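Local coordinates for protein transcriptional regulator (Actinomyces oris, PDB 5V8C) that probably acts as a LytR-Cps2A-Psr phosphotransferase that mediates glycosylation of a cell-wall-anchored surface protein, at residues T66-P71 / T253-P258; E21-L26 / V58-E63; P137-Y142 / H168-R173; D125-I130 / Q198-A203. All coordinates share one frame; numbering follows the deposited sequence.

Contact 1: T66-P71 / T253-P258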
loop_
_atom_site.group_PDB
_atom_site.type_symbol
_atom_site.label_atom_id
_atom_site.label_comp_id
_atom_site.label_asym_id
_atom_site.label_seq_id
_atom_site.Cartn_x
_atom_site.Cartn_y
_atom_site.Cartn_z
ATOM N N THR A 66 1.729 12.310 3.298
ATOM C CA THR A 66 0.736 11.895 2.319
ATOM C C THR A 66 1.026 10.473 1.869
ATOM O O THR A 66 2.178 10.115 1.617
ATOM C CB THR A 66 0.653 12.906 1.154
ATOM O OG1 THR A 66 0.091 14.121 1.644
ATOM C CG2 THR A 66 -0.207 12.416 -0.007
ATOM N N ILE A 67 -0.016 9.655 1.805
ATOM C CA ILE A 67 0.077 8.281 1.337
ATOM C C ILE A 67 -0.781 8.171 0.082
ATOM O O ILE A 67 -1.960 8.527 0.105
ATOM C CB ILE A 67 -0.330 7.280 2.448
ATOM C CG1 ILE A 67 0.708 7.286 3.586
ATOM C CG2 ILE A 67 -0.545 5.866 1.891
ATOM C CD1 ILE A 67 0.197 6.757 4.894
ATOM N N ILE A 68 -0.155 7.775 -1.029
ATOM C CA ILE A 68 -0.821 7.604 -2.318
ATOM C C ILE A 68 -0.931 6.124 -2.604
ATOM O O ILE A 68 0.085 5.435 -2.727
ATOM C CB ILE A 68 -0.169 8.423 -3.473
ATOM C CG1 ILE A 68 -0.303 9.936 -3.189
ATOM C CG2 ILE A 68 -0.815 8.078 -4.822
ATOM C CD1 ILE A 68 0.774 10.778 -3.700
ATOM N N ASN A 69 -2.169 5.619 -2.587
ATOM C CA ASN A 69 -2.443 4.207 -2.805
ATOM C C ASN A 69 -2.555 3.981 -4.309
ATOM O O ASN A 69 -3.385 4.609 -4.969
ATOM C CB ASN A 69 -3.710 3.789 -2.033
ATOM C CG ASN A 69 -4.112 2.333 -2.149
ATOM O OD1 ASN A 69 -3.279 1.423 -2.242
ATOM N ND2 ASN A 69 -5.411 2.075 -2.083
ATOM N N LEU A 70 -1.620 3.205 -4.867
ATOM C CA LEU A 70 -1.579 2.933 -6.303
ATOM C C LEU A 70 -2.339 1.649 -6.617
ATOM O O LEU A 70 -1.961 0.588 -6.114
ATOM C CB LEU A 70 -0.131 2.838 -6.800
ATOM C CG LEU A 70 0.737 4.090 -6.646
ATOM C CD1 LEU A 70 2.194 3.780 -6.954
ATOM C CD2 LEU A 70 0.245 5.230 -7.523
ATOM N N PRO A 71 -3.434 1.723 -7.413
ATOM C CA PRO A 71 -4.210 0.505 -7.720
ATOM C C PRO A 71 -3.388 -0.563 -8.452
ATOM O O PRO A 71 -2.681 -0.243 -9.404
ATOM C CB PRO A 71 -5.376 1.031 -8.562
ATOM C CG PRO A 71 -4.903 2.311 -9.123
ATOM C CD PRO A 71 -4.011 2.906 -8.082
ATOM N N THR A 253 -2.613 12.300 5.372
ATOM C CA THR A 253 -3.649 12.110 4.364
ATOM C C THR A 253 -3.410 10.889 3.515
ATOM O O THR A 253 -2.268 10.602 3.168
ATOM C CB THR A 253 -3.803 13.379 3.478
ATOM O OG1 THR A 253 -2.669 13.511 2.627
ATOM C CG2 THR A 253 -4.004 14.664 4.291
ATOM N N ILE A 254 -4.498 10.181 3.162
ATOM C CA ILE A 254 -4.459 8.995 2.305
ATOM C C ILE A 254 -5.338 9.235 1.095
ATOM O O ILE A 254 -6.538 9.484 1.233
ATOM C CB ILE A 254 -4.839 7.682 3.045
ATOM C CG1 ILE A 254 -3.813 7.354 4.133
ATOM C CG2 ILE A 254 -4.969 6.519 2.049
ATOM C CD1 ILE A 254 -4.388 6.713 5.353
ATOM N N ILE A 255 -4.738 9.140 -0.089
ATOM C CA ILE A 255 -5.445 9.360 -1.341
ATOM C C ILE A 255 -5.197 8.219 -2.319
ATOM O O ILE A 255 -4.097 7.668 -2.390
ATOM C CB ILE A 255 -5.193 10.777 -1.958
ATOM C CG1 ILE A 255 -5.278 10.765 -3.500
ATOM C CG2 ILE A 255 -3.879 11.419 -1.469
ATOM C CD1 ILE A 255 -5.786 12.094 -4.174
ATOM N N ASP A 256 -6.275 7.819 -3.007
ATOM C CA ASP A 256 -6.270 6.844 -4.082
ATOM C C ASP A 256 -5.992 7.574 -5.379
ATOM O O ASP A 256 -6.535 8.659 -5.607
ATOM C CB ASP A 256 -7.613 6.126 -4.151
ATOM C CG ASP A 256 -7.734 5.058 -3.086
ATOM O OD1 ASP A 256 -8.164 5.393 -1.959
ATOM O OD2 ASP A 256 -7.299 3.908 -3.345
ATOM N N LEU A 257 -5.083 7.017 -6.193
ATOM C CA LEU A 257 -4.708 7.551 -7.499
ATOM C C LEU A 257 -5.988 7.700 -8.347
ATOM O O LEU A 257 -6.718 6.718 -8.524
ATOM C CB LEU A 257 -3.735 6.555 -8.155
ATOM C CG LEU A 257 -2.549 7.058 -8.991
ATOM C CD1 LEU A 257 -2.654 6.593 -10.418
ATOM C CD2 LEU A 257 -2.306 8.547 -8.855
ATOM N N PRO A 258 -6.354 8.921 -8.774
ATOM C CA PRO A 258 -7.614 9.077 -9.524
ATOM C C PRO A 258 -7.582 8.570 -10.970
ATOM O O PRO A 258 -7.286 9.330 -11.893
ATOM C CB PRO A 258 -7.904 10.580 -9.431
ATOM C CG PRO A 258 -6.583 11.211 -9.227
ATOM C CD PRO A 258 -5.649 10.206 -8.613
#
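Ile67 and Asn69 each bond, through N and O, to the residues before and after the one they face, as in a parallel ladder (short-segment axes 22° apart): Ile67 N meets Thr253 O at 2.8 Å, Ile67 O takes the Ile255 N-H, and Asn69 likewise uses Ile255 O and Leu257 N. Beta-branched residues suit this extended backbone. Ile67 and Ile254 run abreast on one sheet face, Ile67 CB 3.9 Å from Ile254 CG1. There Asn69 holds CG anti to its backbone N (chi1 -179°), which sets the amide alongside Asp256; ND2 meets Asp256 OD2 at 2.9 Å on its syn side but well out of the carboxylate plane, by a bent bond, amide and carboxylate planes 70° apart. A leucine for Asn69 would probably leave this carboxylate oxygen without its amide mate and break the ND2 link to Thr193 OG1. Leu257 points toward residues 66-71, its CG 3.6 Å from Leu70 CD2 and its CB against the Pro71 ring. Helix 182-208 covers the Ile67 and Asn69 face through Leu201 and Met197, while Leu277 of helix 272-280 packs on Ile255 and Leu257; strand 52-60 pairs with the other edge of 65-70, and 252-256 is an outermost strand in this chain.

Contact 2: E21-L26 / V58-E63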
loop_
_atom_site.group_PDB
_atom_site.type_symbol
_atom_site.label_atom_id
_atom_site.label_comp_id
_atom_site.label_asym_id
_atom_site.label_seq_id
_atom_site.Cartn_x
_atom_site.Cartn_y
_atom_site.Cartn_z
ATOM N N GLU A 21 11.962 12.436 -0.159
ATOM C CA GLU A 21 11.938 11.086 0.390
ATOM C C GLU A 21 10.636 10.383 -0.016
ATOM O O GLU A 21 9.542 10.870 0.288
ATOM C CB GLU A 21 12.110 11.116 1.913
ATOM C CG GLU A 21 12.346 9.747 2.525
ATOM C CD GLU A 21 12.815 9.778 3.966
ATOM O OE1 GLU A 21 14.019 10.041 4.192
ATOM O OE2 GLU A 21 11.985 9.524 4.867
ATOM N N THR A 22 10.754 9.289 -0.773
ATOM C CA THR A 22 9.571 8.534 -1.175
ATOM C C THR A 22 9.792 7.028 -0.912
ATOM O O THR A 22 10.677 6.389 -1.493
ATOM C CB THR A 22 9.058 8.908 -2.585
ATOM O OG1 THR A 22 8.355 7.808 -3.170
ATOM C CG2 THR A 22 10.142 9.418 -3.510
ATOM N N TRP A 23 9.033 6.515 0.066
ATOM C CA TRP A 23 9.033 5.126 0.508
ATOM C C TRP A 23 8.046 4.341 -0.335
ATOM O O TRP A 23 6.942 4.820 -0.611
ATOM C CB TRP A 23 8.608 5.042 1.988
ATOM C CG TRP A 23 9.612 5.608 2.947
ATOM C CD1 TRP A 23 9.924 6.923 3.132
ATOM C CD2 TRP A 23 10.425 4.869 3.868
ATOM N NE1 TRP A 23 10.893 7.049 4.100
ATOM C CE2 TRP A 23 11.229 5.803 4.562
ATOM C CE3 TRP A 23 10.550 3.503 4.183
ATOM C CZ2 TRP A 23 12.144 5.416 5.549
ATOM C CZ3 TRP A 23 11.514 3.116 5.105
ATOM C CH2 TRP A 23 12.299 4.067 5.773
ATOM N N LEU A 24 8.447 3.152 -0.771
ATOM C CA LEU A 24 7.560 2.294 -1.525
ATOM C C LEU A 24 7.210 1.137 -0.607
ATOM O O LEU A 24 8.109 0.439 -0.114
ATOM C CB LEU A 24 8.222 1.810 -2.827
ATOM C CG LEU A 24 7.414 0.834 -3.701
ATOM C CD1 LEU A 24 6.041 1.408 -4.084
ATOM C CD2 LEU A 24 8.196 0.447 -4.944
ATOM N N ILE A 25 5.920 1.016 -0.275
ATOM C CA ILE A 25 5.438 -0.060 0.589
ATOM C C ILE A 25 4.720 -1.066 -0.275
ATOM O O ILE A 25 3.758 -0.711 -0.950
ATOM C CB ILE A 25 4.567 0.426 1.780
ATOM C CG1 ILE A 25 5.304 1.518 2.607
ATOM C CG2 ILE A 25 4.142 -0.766 2.648
ATOM C CD1 ILE A 25 4.739 1.790 4.013
ATOM N N LEU A 26 5.224 -2.307 -0.301
ATOM C CA LEU A 26 4.641 -3.359 -1.115
ATOM C C LEU A 26 4.103 -4.524 -0.296
ATOM O O LEU A 26 4.865 -5.189 0.420
ATOM C CB LEU A 26 5.646 -3.872 -2.155
ATOM C CG LEU A 26 6.233 -2.873 -3.136
ATOM C CD1 LEU A 26 7.311 -3.534 -3.985
ATOM C CD2 LEU A 26 5.163 -2.279 -4.029
ATOM N N VAL A 58 4.680 6.399 0.472
ATOM C CA VAL A 58 4.586 7.204 1.687
ATOM C C VAL A 58 5.496 8.392 1.538
ATOM O O VAL A 58 6.701 8.220 1.344
ATOM C CB VAL A 58 4.882 6.371 2.956
ATOM C CG1 VAL A 58 4.718 7.211 4.212
ATOM C CG2 VAL A 58 3.978 5.144 3.013
ATOM N N ARG A 59 4.920 9.598 1.553
ATOM C CA ARG A 59 5.700 10.806 1.304
ATOM C C ARG A 59 5.863 11.740 2.531
ATOM O O ARG A 59 5.070 12.671 2.711
ATOM C CB ARG A 59 5.131 11.559 0.096
ATOM C CG ARG A 59 6.199 12.038 -0.862
ATOM C CD ARG A 59 5.591 12.785 -2.035
ATOM N NE ARG A 59 6.446 13.878 -2.499
ATOM C CZ ARG A 59 6.377 15.122 -2.037
ATOM N NH1 ARG A 59 5.506 15.438 -1.087
ATOM N NH2 ARG A 59 7.182 16.059 -2.518
ATOM N N PRO A 60 6.937 11.564 3.338
ATOM C CA PRO A 60 7.179 12.518 4.438
ATOM C C PRO A 60 7.718 13.852 3.911
ATOM O O PRO A 60 8.558 13.862 3.016
ATOM C CB PRO A 60 8.181 11.789 5.343
ATOM C CG PRO A 60 8.880 10.824 4.451
ATOM C CD PRO A 60 8.007 10.548 3.248
ATOM N N SER A 61 7.166 14.973 4.405
ATOM C CA SER A 61 7.543 16.322 3.988
ATOM C C SER A 61 7.367 17.327 5.130
ATOM O O SER A 61 7.111 16.918 6.267
ATOM C CB SER A 61 6.741 16.746 2.759
ATOM O OG SER A 61 5.550 17.440 3.097
ATOM N N GLN A 62 7.516 18.639 4.829
ATOM C CA GLN A 62 7.356 19.712 5.816
ATOM C C GLN A 62 5.896 20.160 5.987
ATOM O O GLN A 62 5.581 20.829 6.972
ATOM C CB GLN A 62 8.288 20.900 5.516
ATOM C CG GLN A 62 9.459 21.023 6.497
ATOM C CD GLN A 62 10.518 19.956 6.302
ATOM O OE1 GLN A 62 11.434 20.094 5.482
ATOM N NE2 GLN A 62 10.442 18.886 7.083
ATOM N N GLU A 63 5.005 19.767 5.049
ATOM C CA GLU A 63 3.566 20.047 5.131
ATOM C C GLU A 63 2.922 19.029 6.081
ATOM O O GLU A 63 2.069 19.390 6.893
ATOM C CB GLU A 63 2.890 19.962 3.742
ATOM C CG GLU A 63 3.464 20.891 2.679
ATOM C CD GLU A 63 3.032 22.346 2.697
ATOM O OE1 GLU A 63 2.361 22.771 3.666
ATOM O OE2 GLU A 63 3.377 23.070 1.735
#
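Trp23 and Val58 form an antiparallel hydrogen-bonded pair, Trp23 N meeting Val58 O at 3.2 Å and Val58 N meeting Trp23 O at 3.0 Å. The valine points to the same face as the indole, and its CG2, anti to the carbonyl carbon, packs 3.6 Å from Ile25 CD1; a short branched residue fits between these larger neighbours. Two residues on from Val58, Pro60 sets its ring across the Trp23 and Glu21 side chains, at about a right angle to each: CD lies 4.1 Å from Trp23 CD1, and CG 3.4 Å from Glu21 OE2. Glu21 runs out extended, with CG anti to the backbone N (chi1 -170°), and this brings OE2 to Trp23 NE1 at 2.8 Å. The bond is nearly straight (176°) and lies in the indole plane, although it reaches the carboxylate from 52° above its own plane. An alanine at Glu21 would probably leave the indole N-H without its acceptor, let the ring turn more easily and uncover one side of Pro60. In the second shell, His111 meets the Trp23 ring and makes a weak bond to Glu21 OE1, while Leu236 and Leu239 of helix 233-248 pack on the indole. Two adjacent antiparallel strands within a mixed sheet layered with helices fit the alpha/beta core of LytR-Cps2A-Psr proteins; a polyether, probably from the crystallisation liquor, lies close to Ile25 and may mark a pocket.

Contact 3: P137-Y142 / H168-R173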
loop_
_atom_site.group_PDB
_atom_site.type_symbol
_atom_site.label_atom_id
_atom_site.label_comp_id
_atom_site.label_asym_id
_atom_site.label_seq_id
_atom_site.Cartn_x
_atom_site.Cartn_y
_atom_site.Cartn_z
ATOM N N PRO A 137 -22.921 -7.337 5.193
ATOM C CA PRO A 137 -22.253 -8.646 5.267
ATOM C C PRO A 137 -21.544 -8.987 3.955
ATOM O O PRO A 137 -22.100 -8.763 2.881
ATOM C CB PRO A 137 -23.400 -9.612 5.562
ATOM C CG PRO A 137 -24.466 -8.762 6.166
ATOM C CD PRO A 137 -24.365 -7.459 5.473
ATOM N N VAL A 138 -20.277 -9.406 4.044
ATOM C CA VAL A 138 -19.437 -9.769 2.900
ATOM C C VAL A 138 -18.884 -11.155 3.123
ATOM O O VAL A 138 -18.546 -11.500 4.246
ATOM C CB VAL A 138 -18.229 -8.814 2.675
ATOM C CG1 VAL A 138 -18.154 -8.326 1.236
ATOM C CG2 VAL A 138 -18.167 -7.670 3.686
ATOM N N ARG A 139 -18.626 -11.876 2.042
ATOM C CA ARG A 139 -17.943 -13.167 2.109
ATOM C C ARG A 139 -17.074 -13.365 0.871
ATOM O O ARG A 139 -17.256 -12.678 -0.142
ATOM C CB ARG A 139 -18.918 -14.349 2.319
ATOM C CG ARG A 139 -19.962 -14.476 1.227
ATOM C CD ARG A 139 -20.275 -15.909 0.881
ATOM N NE ARG A 139 -21.072 -16.552 1.923
ATOM C CZ ARG A 139 -21.921 -17.550 1.703
ATOM N NH1 ARG A 139 -22.108 -18.015 0.471
ATOM N NH2 ARG A 139 -22.604 -18.079 2.712
ATOM N N ASP A 140 -16.122 -14.289 0.968
ATOM C CA ASP A 140 -15.222 -14.648 -0.118
ATOM C C ASP A 140 -14.696 -16.039 0.168
ATOM O O ASP A 140 -14.015 -16.243 1.173
ATOM C CB ASP A 140 -14.062 -13.636 -0.231
ATOM C CG ASP A 140 -13.339 -13.646 -1.562
ATOM O OD1 ASP A 140 -12.894 -14.737 -1.993
ATOM O OD2 ASP A 140 -13.173 -12.562 -2.151
ATOM N N ALA A 141 -15.066 -17.009 -0.680
ATOM C CA ALA A 141 -14.639 -18.402 -0.552
ATOM C C ALA A 141 -13.124 -18.533 -0.756
ATOM O O ALA A 141 -12.466 -19.299 -0.045
ATOM C CB ALA A 141 -15.378 -19.258 -1.564
ATOM N N TYR A 142 -12.575 -17.745 -1.708
ATOM C CA TYR A 142 -11.153 -17.738 -2.054
ATOM C C TYR A 142 -10.258 -17.235 -0.916
ATOM O O TYR A 142 -9.362 -17.967 -0.498
ATOM C CB TYR A 142 -10.904 -16.955 -3.359
ATOM N N HIS A 168 -12.992 -11.965 -5.447
ATOM C CA HIS A 168 -14.391 -12.067 -5.851
ATOM C C HIS A 168 -15.307 -11.962 -4.621
ATOM O O HIS A 168 -15.673 -12.978 -4.019
ATOM C CB HIS A 168 -14.643 -13.350 -6.666
ATOM C CG HIS A 168 -13.706 -13.518 -7.822
ATOM N ND1 HIS A 168 -12.665 -14.433 -7.780
ATOM C CD2 HIS A 168 -13.656 -12.850 -8.999
ATOM C CE1 HIS A 168 -12.034 -14.309 -8.936
ATOM N NE2 HIS A 168 -12.589 -13.365 -9.701
ATOM N N PRO A 169 -15.634 -10.728 -4.188
ATOM C CA PRO A 169 -16.492 -10.580 -3.003
ATOM C C PRO A 169 -17.968 -10.857 -3.271
ATOM O O PRO A 169 -18.590 -10.192 -4.106
ATOM C CB PRO A 169 -16.238 -9.139 -2.553
ATOM C CG PRO A 169 -15.785 -8.426 -3.772
ATOM C CD PRO A 169 -15.271 -9.419 -4.769
ATOM N N GLU A 170 -18.528 -11.848 -2.566
ATOM C CA GLU A 170 -19.949 -12.175 -2.666
ATOM C C GLU A 170 -20.707 -11.277 -1.708
ATOM O O GLU A 170 -20.240 -11.008 -0.596
ATOM C CB GLU A 170 -20.220 -13.639 -2.317
ATOM C CG GLU A 170 -19.962 -14.626 -3.437
ATOM C CD GLU A 170 -19.857 -16.055 -2.945
ATOM O OE1 GLU A 170 -20.882 -16.599 -2.473
ATOM O OE2 GLU A 170 -18.736 -16.614 -2.981
ATOM N N ILE A 171 -21.870 -10.797 -2.141
ATOM C CA ILE A 171 -22.673 -9.901 -1.327
ATOM C C ILE A 171 -24.141 -10.350 -1.307
ATOM O O ILE A 171 -24.540 -11.168 -2.132
ATOM C CB ILE A 171 -22.437 -8.427 -1.763
ATOM C CG1 ILE A 171 -22.478 -7.493 -0.563
ATOM C CG2 ILE A 171 -23.341 -7.960 -2.903
ATOM C CD1 ILE A 171 -21.178 -7.030 -0.168
ATOM N N LEU A 172 -24.918 -9.886 -0.317
ATOM C CA LEU A 172 -26.302 -10.317 -0.175
ATOM C C LEU A 172 -27.269 -9.387 -0.931
ATOM O O LEU A 172 -27.505 -8.239 -0.523
ATOM C CB LEU A 172 -26.643 -10.419 1.322
ATOM C CG LEU A 172 -27.585 -11.515 1.809
ATOM C CD1 LEU A 172 -29.036 -11.172 1.508
ATOM C CD2 LEU A 172 -27.166 -12.919 1.336
ATOM N N ARG A 173 -27.766 -9.864 -2.079
ATOM C CA ARG A 173 -28.732 -9.119 -2.889
ATOM C C ARG A 173 -29.934 -10.007 -3.192
ATOM O O ARG A 173 -29.761 -11.167 -3.580
ATOM C CB ARG A 173 -28.098 -8.586 -4.186
ATOM C CG ARG A 173 -27.047 -7.497 -3.984
ATOM C CD ARG A 173 -27.640 -6.142 -3.625
ATOM N NE ARG A 173 -26.631 -5.086 -3.682
ATOM C CZ ARG A 173 -25.841 -4.747 -2.669
ATOM N NH1 ARG A 173 -25.952 -5.361 -1.502
ATOM N NH2 ARG A 173 -24.942 -3.782 -2.816
HETATM O O HOH W 1 -24.636 -8.125 1.965
#
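Glu170 and Arg139 pair both through their backbones and through their side chains. Arg139 N gives to Glu170 O at 3.2 Å and Glu170 N returns a bond to Arg139 O at 2.9 Å, an antiparallel hydrogen-bonded pair. On the face of the sheet they share, the aliphatic parts of the two chains cross, Arg139 CG lying 3.7 Å from Glu170 CB. Arg139 places CG between its backbone N and carbonyl carbon (chi1 59°) and bends twice more, which brings NH1 over to Glu170. The resulting salt bridge is a weak one, with NH1 3.5 Å from Glu170 OE1: the carboxylate oxygen comes to the guanidinium edge, and the two planes stand 86° apart. Long charged chains serve well on such a surface, because their methylenes cover the strands while their ends remain polar. Trp177 of the next strand adds a cation-pi contact to Arg139 and also touches Glu170. Asp140 turns its carboxylate back toward His168, whose N gives OD2 a weak bond (3.4 Å), but the carboxylate's stronger partners are Ser166 OG and Thr143 N. On the opposite face, Val138 CG1 and Ile171 CD1 meet at 3.6 Å, and a water joins Pro137 O to Leu172 N. Strands 138-140 and 170-173 are the inner pair of a small four-stranded antiparallel sheet, in which 170-173 and 176-178 form a beta hairpin.

Contact 4: D125-I130 / Q198-A203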
loop_
_atom_site.group_PDB
_atom_site.type_symbol
_atom_site.label_atom_id
_atom_site.label_comp_id
_atom_site.label_asym_id
_atom_site.label_seq_id
_atom_site.Cartn_x
_atom_site.Cartn_y
_atom_site.Cartn_z
ATOM N N ASP A 125 -1.856 -8.244 14.156
ATOM C CA ASP A 125 -2.182 -8.868 15.433
ATOM C C ASP A 125 -1.315 -8.333 16.574
ATOM O O ASP A 125 -1.765 -8.323 17.718
ATOM C CB ASP A 125 -2.160 -10.396 15.331
ATOM C CG ASP A 125 -3.473 -10.956 14.796
ATOM O OD1 ASP A 125 -4.499 -10.230 14.847
ATOM O OD2 ASP A 125 -3.476 -12.114 14.326
ATOM N N SER A 126 -0.123 -7.790 16.247
ATOM C CA SER A 126 0.750 -7.116 17.205
ATOM C C SER A 126 0.186 -5.735 17.581
ATOM O O SER A 126 0.546 -5.186 18.624
ATOM C CB SER A 126 2.148 -6.962 16.624
ATOM O OG SER A 126 2.773 -8.230 16.546
ATOM N N LEU A 127 -0.670 -5.166 16.718
ATOM C CA LEU A 127 -1.352 -3.893 16.958
ATOM C C LEU A 127 -2.654 -4.151 17.702
ATOM O O LEU A 127 -3.342 -3.207 18.090
ATOM C CB LEU A 127 -1.677 -3.184 15.625
ATOM C CG LEU A 127 -0.502 -2.582 14.870
ATOM C CD1 LEU A 127 -0.812 -2.466 13.371
ATOM C CD2 LEU A 127 -0.101 -1.242 15.464
ATOM N N GLY A 128 -3.007 -5.422 17.847
ATOM C CA GLY A 128 -4.263 -5.824 18.461
ATOM C C GLY A 128 -5.429 -5.691 17.501
ATOM O O GLY A 128 -6.572 -5.486 17.924
ATOM N N GLY A 129 -5.139 -5.815 16.205
ATOM C CA GLY A 129 -6.146 -5.698 15.162
ATOM C C GLY A 129 -6.459 -4.261 14.793
ATOM O O GLY A 129 -5.952 -3.318 15.408
ATOM N N ILE A 130 -7.286 -4.088 13.776
ATOM C CA ILE A 130 -7.649 -2.773 13.278
ATOM C C ILE A 130 -9.156 -2.633 13.273
ATOM O O ILE A 130 -9.855 -3.617 13.031
ATOM C CB ILE A 130 -7.035 -2.514 11.865
ATOM C CG1 ILE A 130 -7.335 -3.677 10.876
ATOM C CG2 ILE A 130 -5.528 -2.208 11.957
ATOM C CD1 ILE A 130 -7.102 -3.358 9.405
ATOM N N GLN A 198 -5.673 3.413 6.746
ATOM C CA GLN A 198 -6.005 4.412 7.752
ATOM C C GLN A 198 -6.089 3.762 9.123
ATOM O O GLN A 198 -5.509 4.286 10.083
ATOM C CB GLN A 198 -7.289 5.188 7.402
ATOM C CG GLN A 198 -7.619 6.326 8.379
ATOM C CD GLN A 198 -6.480 7.306 8.610
ATOM O OE1 GLN A 198 -6.134 8.117 7.737
ATOM N NE2 GLN A 198 -5.917 7.298 9.824
ATOM N N ALA A 199 -6.745 2.583 9.199
ATOM C CA ALA A 199 -6.889 1.832 10.443
ATOM C C ALA A 199 -5.522 1.430 10.993
ATOM O O ALA A 199 -5.309 1.522 12.202
ATOM C CB ALA A 199 -7.772 0.615 10.232
ATOM N N VAL A 200 -4.563 1.115 10.096
ATOM C CA VAL A 200 -3.198 0.770 10.487
ATOM C C VAL A 200 -2.534 1.979 11.112
ATOM O O VAL A 200 -2.033 1.881 12.232
ATOM C CB VAL A 200 -2.361 0.155 9.338
ATOM C CG1 VAL A 200 -0.892 0.049 9.730
ATOM C CG2 VAL A 200 -2.900 -1.215 8.932
ATOM N N LEU A 201 -2.604 3.136 10.426
ATOM C CA LEU A 201 -2.045 4.400 10.901
ATOM C C LEU A 201 -2.622 4.800 12.259
ATOM O O LEU A 201 -1.877 5.212 13.152
ATOM C CB LEU A 201 -2.316 5.511 9.884
ATOM C CG LEU A 201 -1.228 5.805 8.854
ATOM C CD1 LEU A 201 -1.612 7.001 8.028
ATOM C CD2 LEU A 201 0.129 6.066 9.513
ATOM N N SER A 202 -3.950 4.652 12.415
ATOM C CA SER A 202 -4.651 4.971 13.657
ATOM C C SER A 202 -4.188 4.062 14.792
ATOM O O SER A 202 -3.803 4.571 15.848
ATOM C CB SER A 202 -6.161 4.876 13.466
ATOM O OG SER A 202 -6.579 5.660 12.361
ATOM N N ALA A 203 -4.151 2.728 14.549
ATOM C CA ALA A 203 -3.704 1.742 15.536
ATOM C C ALA A 203 -2.236 1.943 15.933
ATOM O O ALA A 203 -1.898 1.743 17.101
ATOM C CB ALA A 203 -3.925 0.331 15.015
#
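Ile130 sits on Ala199, CB to CB at 3.6 Å, and this is the tight part of the contact. Its CG1 stands between the backbone N and the carbonyl carbon (chi1 51°), which leaves CG2 to lie along the helix: it approaches Ala199 O at 3.7 Å, then Val200 CG2 at 4.1 Å and Ala203 CB at 4.3 Å. Ala199 and Ala203, one turn apart, keep the helix surface low enough for the branched isoleucine to come close to the backbone. Leu127 packs more loosely. Its CD2 is 3.8 Å from Ala203 O, whereas CD1 approaches Val200 CG1 only to 4.4 Å. On the solvent side the chain leaves its helix in a Schellman motif at exposed Gly128; both this residue and Gly129 have positive phi (79° and 82°), a conformation that favours glycine, and the turn carries the chain from Leu127 round to Ile130 so that both can face the second helix. The contact thus fastens the turn that follows helix 117-126 to the long helix 182-208, where Val196 and Ile204 extend the packing to Ile130 and Leu127. A backbone bond to Leu155 holds Ile130 from another quarter, while Leu201 packs on Thr252 and Ile254 of strand 252-256.

How the contacts relate
From the N terminus, contact 2 closes first, joining strand 23-28 to strand 52-60, and is complete before the others open. The chain then turns directly into strand 65-70, where contact 1 opens; the two meet through Thr66 and Arg59 and through Ile67 and Val58, as neighbours in the mixed sheet. Contact 1 closes only at strand 252-256, so its large loop encloses contact 4, which joins the turn after helix 117-126 to helix 182-208. Contact 3 nests inside the loop closed by contact 4, and so inside that of contact 1, building the small sheet about 34 Å, centre to centre, from contact 2. Leu201 links contact 4 to contact 1 by packing on Ile67 and Ile254.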